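Local atomic coordinates of M64R (Myxoma virus, PDB entry 5CZ3), a protein that probably acts as a poxvirus host-range factor of the C7 family, helping the virus multiply in different cell types. Residues R109-V114 with S132-T137. Residues are numbered along the deposited sequence; the frame is centred on the assembly and turned at random.
Sequences RSYTDV and SGRTYT
At one edge of the C7-family beta-sandwich, the short helix 109-112 runs out into a loop that meets an inverse gamma turn centred on Arg134, and Val114 and Arg134 make most of the join. The backbone N of Arg134 donates to the carbonyl O of Val114 over 3.0 Å, nearly straight at 166° and lying on a lone pair in the carbonyl plane. Gly133 brings its CA to 3.5 Å from the same Val114 O, a CA-H...O contact; with phi positive and a CB here bound to collide with that oxygen, glycine suits the place. Beside the bond, CB of Val114 packs against CB of Arg134 at 3.6 Å. The arginine chain leaves with CG anti to the backbone N (chi1 -161°) and bends at chi3 (74°), which folds the guanidinium back over the valine: CG2 of Val114 lies over the centre of one face, 4.1 Å from CZ. A compact branched residue thus meets both the aliphatic stem and the flat end of a long one. Tyr111 only brushes the guanidinium edge to edge, the two planes almost perpendicular, while its OH is hydrogen-bonded to Glu5. Within 132-137, Thr135 OG1 donates to Ser132 O at 2.6 Å and accepts from Thr137 N at 3.1 Å, so a small hydroxyl side chain braces the bend from inside. The latter bond closes an ST turn, completing a connection typical of beta-sandwiches: strand 126-131 of one sheet passes through a tightly turned loop to strand 138-140 of the other.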
# COMPACT_ATOMS: atom_id res chain seq x y z
N ARG A 109 17.00 -4.80 -2.53
CA ARG A 109 16.27 -6.00 -2.17
C ARG A 109 16.18 -6.19 -0.68
O ARG A 109 15.27 -6.78 -0.18
CB ARG A 109 16.89 -7.24 -2.81
CG ARG A 109 16.79 -7.25 -4.31
CD ARG A 109 16.03 -8.44 -4.86
NE ARG A 109 15.39 -8.10 -6.12
CZ ARG A 109 14.11 -8.30 -6.39
NH2 ARG A 109 13.61 -7.95 -7.56
N SER A 110 17.14 -5.67 0.01
CA SER A 110 17.14 -5.76 1.47
C SER A 110 15.85 -5.19 2.05
O SER A 110 15.45 -5.53 3.17
CB SER A 110 18.35 -5.03 2.05
OG SER A 110 18.45 -3.72 1.51
N TYR A 111 15.19 -4.33 1.28
CA TYR A 111 13.91 -3.75 1.66
C TYR A 111 12.74 -4.38 0.91
O TYR A 111 11.74 -4.75 1.51
CB TYR A 111 13.92 -2.24 1.43
CG TYR A 111 14.54 -1.44 2.55
CD1 TYR A 111 14.52 -1.91 3.86
CD2 TYR A 111 15.14 -0.21 2.31
CE1 TYR A 111 15.07 -1.18 4.89
CE2 TYR A 111 15.70 0.52 3.33
CZ TYR A 111 15.66 0.04 4.62
OH TYR A 111 16.22 0.77 5.64
N THR A 112 12.87 -4.50 -0.41
CA THR A 112 11.76 -4.95 -1.24
C THR A 112 11.38 -6.40 -0.98
O THR A 112 10.23 -6.80 -1.20
CB THR A 112 12.06 -4.77 -2.74
OG1 THR A 112 13.12 -5.66 -3.12
CG2 THR A 112 12.47 -3.33 -3.03
N ASP A 113 12.34 -7.20 -0.53
CA ASP A 113 12.10 -8.62 -0.29
C ASP A 113 11.24 -8.86 0.95
O ASP A 113 10.67 -9.94 1.11
CB ASP A 113 13.42 -9.38 -0.15
CG ASP A 113 14.16 -9.52 -1.47
OD1 ASP A 113 13.55 -9.24 -2.52
OD2 ASP A 113 15.35 -9.90 -1.45
N VAL A 114 11.16 -7.87 1.83
CA VAL A 114 10.35 -8.03 3.03
C VAL A 114 9.06 -7.20 2.96
O VAL A 114 8.34 -7.09 3.95
CB VAL A 114 11.13 -7.66 4.31
CG1 VAL A 114 12.13 -8.76 4.64
CG2 VAL A 114 11.83 -6.32 4.15
N SER A 132 3.46 -12.14 4.39
CA SER A 132 3.33 -11.02 5.32
C SER A 132 4.62 -10.21 5.36
O SER A 132 4.61 -9.05 5.79
CB SER A 132 2.98 -11.53 6.72
OG SER A 132 1.66 -12.03 6.77
N GLY A 133 5.71 -10.81 4.90
CA GLY A 133 7.01 -10.16 4.93
C GLY A 133 7.40 -9.76 6.33
O GLY A 133 7.09 -10.46 7.29
N ARG A 134 8.08 -8.62 6.46
CA ARG A 134 8.46 -8.12 7.77
C ARG A 134 7.38 -7.19 8.31
O ARG A 134 7.66 -6.06 8.72
CB ARG A 134 9.81 -7.40 7.69
CG ARG A 134 10.52 -7.24 9.03
CD ARG A 134 12.02 -7.09 8.85
NE ARG A 134 12.40 -5.79 8.33
CZ ARG A 134 13.59 -5.51 7.81
NH1 ARG A 134 14.52 -6.45 7.75
NH2 ARG A 134 13.86 -4.29 7.36
N THR A 135 6.13 -7.66 8.29
CA THR A 135 5.00 -6.86 8.75
C THR A 135 4.03 -7.67 9.61
O THR A 135 4.17 -8.89 9.75
CB THR A 135 4.19 -6.26 7.58
OG1 THR A 135 3.27 -7.24 7.08
CG2 THR A 135 5.10 -5.79 6.45
N TYR A 136 3.05 -6.98 10.17
CA TYR A 136 1.94 -7.61 10.87
C TYR A 136 0.64 -7.26 10.15
O TYR A 136 -0.38 -7.00 10.78
CB TYR A 136 1.88 -7.15 12.33
CG TYR A 136 3.12 -7.47 13.12
CD1 TYR A 136 3.68 -8.74 13.08
CD2 TYR A 136 3.73 -6.51 13.92
CE1 TYR A 136 4.81 -9.05 13.81
CE2 TYR A 136 4.87 -6.81 14.65
CZ TYR A 136 5.40 -8.08 14.59
OH TYR A 136 6.53 -8.38 15.32
N THR A 137 0.70 -7.25 8.83
CA THR A 137 -0.42 -6.83 8.00
C THR A 137 -1.61 -7.78 8.09
O THR A 137 -1.46 -8.98 8.31
CB THR A 137 -0.00 -6.69 6.53
OG1 THR A 137 -1.08 -6.12 5.77
CG2 THR A 137 0.37 -8.04 5.94